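PDB 3TZL: tryptophan--tRNA ligase from Campylobacter jejuni subsp. jejuni, which catalyses the ATP-dependent attachment of tryptophan to tRNA(Trp), working as a homodimeric class I aminoacyl-tRNA synthetase. Local coordinates for residues Val85-Ile94 and Ala309-Ile320. Residues are numbered along the deposited sequence; the frame is centred on the assembly and turned at random.
Sequences VKEVMELYWI and AQEKMQKIYEKI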
loop_
_atom_site.group_PDB
_atom_site.type_symbol
_atom_site.label_atom_id
_atom_site.label_comp_id
_atom_site.label_asym_id
_atom_site.label_seq_id
_atom_site.Cartn_x
_atom_site.Cartn_y
_atom_site.Cartn_z
ATOM N N VAL B 85 8.300 5.941 8.794
ATOM C CA VAL B 85 9.081 4.826 8.260
ATOM C C VAL B 85 8.338 4.267 7.060
ATOM O O VAL B 85 7.467 3.403 7.184
ATOM C CB VAL B 85 9.387 3.760 9.333
ATOM C CG1 VAL B 85 10.217 2.630 8.747
ATOM C CG2 VAL B 85 10.127 4.399 10.496
ATOM N N LYS B 86 8.667 4.815 5.891
ATOM C CA LYS B 86 7.870 4.586 4.695
ATOM C C LYS B 86 7.995 3.171 4.158
ATOM O O LYS B 86 7.143 2.739 3.389
ATOM C CB LYS B 86 8.255 5.570 3.592
ATOM C CG LYS B 86 8.215 7.030 3.984
ATOM C CD LYS B 86 6.808 7.509 4.174
ATOM C CE LYS B 86 6.814 9.034 4.165
ATOM N NZ LYS B 86 5.477 9.445 4.655
ATOM N N GLU B 87 9.065 2.477 4.547
ATOM C CA GLU B 87 9.299 1.091 4.125
ATOM C C GLU B 87 8.067 0.227 4.337
ATOM O O GLU B 87 7.799 -0.688 3.552
ATOM C CB GLU B 87 10.475 0.463 4.882
ATOM C CG GLU B 87 11.863 0.897 4.375
ATOM C CD GLU B 87 12.269 2.331 4.774
ATOM O OE1 GLU B 87 11.558 2.981 5.579
ATOM O OE2 GLU B 87 13.305 2.813 4.256
ATOM N N VAL B 88 7.301 0.532 5.380
ATOM C CA VAL B 88 6.126 -0.280 5.685
ATOM C C VAL B 88 5.105 -0.358 4.549
ATOM O O VAL B 88 4.447 -1.386 4.381
ATOM C CB VAL B 88 5.443 0.122 7.021
ATOM C CG1 VAL B 88 4.601 1.403 6.863
ATOM C CG2 VAL B 88 4.602 -1.040 7.517
HETATM N N MSE B 89 4.998 0.705 3.752
HETATM C CA MSE B 89 4.081 0.728 2.600
HETATM C C MSE B 89 4.533 -0.217 1.496
HETATM O O MSE B 89 3.727 -0.890 0.865
HETATM C CB MSE B 89 3.995 2.124 2.016
HETATM C CG MSE B 89 3.291 3.090 2.908
HETATM SE SE MSE B 89 1.376 2.973 2.624
HETATM C CE MSE B 89 0.800 1.328 3.378
ATOM N N GLU B 90 5.832 -0.238 1.255
ATOM C CA GLU B 90 6.394 -1.118 0.258
ATOM C C GLU B 90 6.207 -2.562 0.697
ATOM O O GLU B 90 5.792 -3.398 -0.097
ATOM C CB GLU B 90 7.868 -0.788 0.052
ATOM C CG GLU B 90 8.442 -1.372 -1.226
ATOM C CD GLU B 90 9.618 -0.578 -1.739
ATOM O OE1 GLU B 90 9.608 -0.204 -2.944
ATOM O OE2 GLU B 90 10.553 -0.335 -0.944
ATOM N N LEU B 91 6.476 -2.854 1.974
ATOM C CA LEU B 91 6.308 -4.217 2.486
ATOM C C LEU B 91 4.859 -4.695 2.403
ATOM O O LEU B 91 4.591 -5.837 2.064
ATOM C CB LEU B 91 6.837 -4.363 3.919
ATOM C CG LEU B 91 6.774 -5.791 4.468
ATOM C CD1 LEU B 91 7.566 -6.729 3.557
ATOM C CD2 LEU B 91 7.275 -5.915 5.947
ATOM N N TYR B 92 3.938 -3.802 2.732
ATOM C CA TYR B 92 2.505 -4.054 2.629
ATOM C C TYR B 92 2.101 -4.549 1.231
ATOM O O TYR B 92 1.401 -5.557 1.107
ATOM C CB TYR B 92 1.772 -2.772 3.035
ATOM C CG TYR B 92 0.350 -2.585 2.564
ATOM C CD1 TYR B 92 -0.663 -3.455 2.948
ATOM C CD2 TYR B 92 0.006 -1.477 1.800
ATOM C CE1 TYR B 92 -1.968 -3.251 2.537
ATOM C CE2 TYR B 92 -1.292 -1.260 1.405
ATOM C CZ TYR B 92 -2.280 -2.154 1.770
ATOM O OH TYR B 92 -3.585 -1.940 1.351
ATOM N N TRP B 93 2.568 -3.875 0.183
ATOM C CA TRP B 93 2.300 -4.330 -1.186
ATOM C C TRP B 93 2.925 -5.703 -1.472
ATOM O O TRP B 93 2.305 -6.565 -2.093
ATOM C CB TRP B 93 2.826 -3.318 -2.196
ATOM C CG TRP B 93 2.799 -3.810 -3.617
ATOM C CD1 TRP B 93 3.879 -4.119 -4.399
ATOM C CD2 TRP B 93 1.637 -4.041 -4.428
ATOM N NE1 TRP B 93 3.466 -4.538 -5.639
ATOM C CE2 TRP B 93 2.095 -4.488 -5.694
ATOM C CE3 TRP B 93 0.253 -3.916 -4.211
ATOM C CZ2 TRP B 93 1.219 -4.815 -6.742
ATOM C CZ3 TRP B 93 -0.625 -4.248 -5.260
ATOM C CH2 TRP B 93 -0.132 -4.689 -6.509
ATOM N N ILE B 94 4.162 -5.905 -1.033
ATOM C CA ILE B 94 4.780 -7.214 -1.199
ATOM C C ILE B 94 4.006 -8.333 -0.489
ATOM O O ILE B 94 3.725 -9.374 -1.090
ATOM C CB ILE B 94 6.252 -7.179 -0.779
ATOM C CG1 ILE B 94 7.044 -6.391 -1.815
ATOM C CG2 ILE B 94 6.829 -8.574 -0.643
ATOM C CD1 ILE B 94 8.290 -5.771 -1.254
ATOM N N ALA B 309 14.131 -1.438 9.706
ATOM C CA ALA B 309 13.311 -1.609 8.508
ATOM C C ALA B 309 14.153 -1.676 7.245
ATOM O O ALA B 309 13.854 -2.458 6.341
ATOM C CB ALA B 309 12.271 -0.496 8.379
ATOM N N GLN B 310 15.207 -0.873 7.185
ATOM C CA GLN B 310 16.062 -0.854 5.997
ATOM C C GLN B 310 16.805 -2.160 5.858
ATOM O O GLN B 310 16.981 -2.653 4.753
ATOM C CB GLN B 310 17.073 0.296 6.035
ATOM C CG GLN B 310 16.479 1.649 5.701
ATOM C CD GLN B 310 17.473 2.784 5.921
ATOM O OE1 GLN B 310 18.544 2.586 6.506
ATOM N NE2 GLN B 310 17.122 3.978 5.451
ATOM N N GLU B 311 17.264 -2.702 6.977
ATOM C CA GLU B 311 17.951 -3.983 6.948
ATOM C C GLU B 311 17.010 -5.100 6.451
ATOM O O GLU B 311 17.409 -5.949 5.660
ATOM C CB GLU B 311 18.523 -4.303 8.327
ATOM C CG GLU B 311 19.681 -3.389 8.721
ATOM C CD GLU B 311 20.136 -3.567 10.166
ATOM O OE1 GLU B 311 19.285 -3.795 11.063
ATOM O OE2 GLU B 311 21.354 -3.465 10.409
ATOM N N LYS B 312 15.754 -5.082 6.894
ATOM C CA LYS B 312 14.804 -6.100 6.457
ATOM C C LYS B 312 14.531 -5.927 4.972
ATOM O O LYS B 312 14.558 -6.896 4.213
ATOM C CB LYS B 312 13.495 -6.042 7.256
ATOM C CG LYS B 312 12.420 -7.024 6.767
ATOM C CD LYS B 312 12.893 -8.465 6.985
ATOM C CE LYS B 312 12.868 -8.825 8.472
ATOM N NZ LYS B 312 13.583 -10.101 8.814
HETATM N N MSE B 313 14.293 -4.689 4.554
HETATM C CA MSE B 313 14.022 -4.424 3.137
HETATM C C MSE B 313 15.166 -4.805 2.193
HETATM O O MSE B 313 14.910 -5.199 1.069
HETATM C CB MSE B 313 13.577 -2.980 2.889
HETATM C CG MSE B 313 12.198 -2.632 3.539
HETATM SE SE MSE B 313 10.748 -3.963 3.264
HETATM C CE MSE B 313 10.344 -3.678 1.377
ATOM N N GLN B 314 16.408 -4.696 2.642
ATOM C CA GLN B 314 17.558 -5.110 1.830
ATOM C C GLN B 314 17.455 -6.603 1.506
ATOM O O GLN B 314 17.761 -7.034 0.390
ATOM C CB GLN B 314 18.880 -4.815 2.556
ATOM C CG GLN B 314 19.315 -3.354 2.485
ATOM C CD GLN B 314 20.406 -2.970 3.503
ATOM O OE1 GLN B 314 21.119 -3.822 4.050
ATOM N NE2 GLN B 314 20.518 -1.669 3.767
ATOM N N LYS B 315 17.019 -7.385 2.491
ATOM C CA LYS B 315 16.798 -8.811 2.294
ATOM C C LYS B 315 15.610 -9.062 1.376
ATOM O O LYS B 315 15.678 -9.898 0.470
ATOM C CB LYS B 315 16.571 -9.504 3.638
ATOM C CG LYS B 315 17.801 -9.509 4.524
ATOM C CD LYS B 315 17.490 -10.193 5.848
ATOM C CE LYS B 315 18.704 -10.243 6.766
ATOM N NZ LYS B 315 18.355 -10.899 8.063
ATOM N N ILE B 316 14.516 -8.347 1.620
ATOM C CA ILE B 316 13.330 -8.489 0.794
ATOM C C ILE B 316 13.611 -8.127 -0.662
ATOM O O ILE B 316 13.138 -8.802 -1.576
ATOM C CB ILE B 316 12.196 -7.605 1.296
ATOM C CG1 ILE B 316 11.815 -8.003 2.730
ATOM C CG2 ILE B 316 11.012 -7.661 0.328
ATOM C CD1 ILE B 316 11.157 -9.309 2.827
ATOM N N TYR B 317 14.376 -7.057 -0.864
ATOM C CA TYR B 317 14.720 -6.586 -2.203
ATOM C C TYR B 317 15.448 -7.644 -3.012
ATOM O O TYR B 317 15.222 -7.778 -4.220
ATOM C CB TYR B 317 15.624 -5.353 -2.135
ATOM C CG TYR B 317 14.883 -4.037 -1.998
ATOM C CD1 TYR B 317 13.567 -4.005 -1.576
ATOM C CD2 TYR B 317 15.506 -2.824 -2.321
ATOM C CE1 TYR B 317 12.881 -2.799 -1.458
ATOM C CE2 TYR B 317 14.830 -1.607 -2.208
ATOM C CZ TYR B 317 13.517 -1.607 -1.765
ATOM O OH TYR B 317 12.825 -0.424 -1.633
ATOM N N GLU B 318 16.342 -8.372 -2.354
ATOM C CA GLU B 318 17.068 -9.437 -3.032
ATOM C C GLU B 318 16.101 -10.519 -3.532
ATOM O O GLU B 318 16.315 -11.102 -4.604
ATOM C CB GLU B 318 18.152 -10.032 -2.136
ATOM C CG GLU B 318 18.959 -11.162 -2.790
ATOM C CD GLU B 318 19.963 -10.676 -3.860
ATOM O OE1 GLU B 318 19.894 -9.499 -4.286
ATOM O OE2 GLU B 318 20.830 -11.477 -4.275
ATOM N N LYS B 319 15.020 -10.753 -2.784
ATOM C CA LYS B 319 14.068 -11.810 -3.149
ATOM C C LYS B 319 13.021 -11.385 -4.175
ATOM O O LYS B 319 12.513 -12.225 -4.915
ATOM C CB LYS B 319 13.375 -12.381 -1.906
ATOM C CG LYS B 319 14.337 -12.876 -0.822
ATOM C CD LYS B 319 15.351 -13.863 -1.390
ATOM C CE LYS B 319 14.778 -15.245 -1.527
ATOM N NZ LYS B 319 15.591 -16.097 -2.441
ATOM N N ILE B 320 12.681 -10.093 -4.214
ATOM C CA ILE B 320 11.594 -9.633 -5.087
ATOM C C ILE B 320 12.146 -8.933 -6.335
ATOM O O ILE B 320 11.409 -8.614 -7.276
ATOM C CB ILE B 320 10.616 -8.695 -4.335
ATOM C CG1 ILE B 320 9.290 -8.559 -5.098
ATOM C CG2 ILE B 320 11.245 -7.337 -4.143
ATOM C CD1 ILE B 320 8.488 -9.861 -5.213
HETATM O O HOH W 1 14.980 4.571 4.410
#
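Selenomethionine M313 fits as a knob into the hole formed by E87, E90, L91 and I94, joining helices 87-94 and 309-320. Its CG lies 3.6 Å from E87 CG, and SE is 4.0 Å from L91 CB. Bends at the second and third torsions curl the chain so that CE meets the end of I94, 3.9 Å from its CD1, while also touching E90 CG. The I94 and I316 side chains slide past each other in opposite directions, CD1 of I94 3.7 Å from CG2 of I316. At the other end, A309 CB touches both V85 CG1 and E87 CB.

The two helices run roughly parallel, inclined by 34° with their axes 10.6 Å apart. The long C-terminal helix 291-320 is thereby packed against helix 87-96, which follows strand 78-81 of the parallel sheet in the class I catalytic domain. Through V88, which points away from 309-320, helix 87-96 touches helix 122-137 at A133 and at D134, which lines the pocket of the bound tryptophan.

Y317 OH donates a hydrogen bond to E90 OE2, which sits at the edge of the ring and in its plane; the modelled length of 2.4 Å is very short and should be read with caution. The carboxylate is turned 79° from the ring. E90 reaches it as an extended chain, CG anti to the backbone N (chi1 -164°). The pair lies beside the subunit interface, where K86 of the second subunit forms a salt bridge with E90 OE1 and hydrogen-bonds Y317 OH. Between E87 and Q310, one water donates to E87 OE2 and accepts from Q310 NE2.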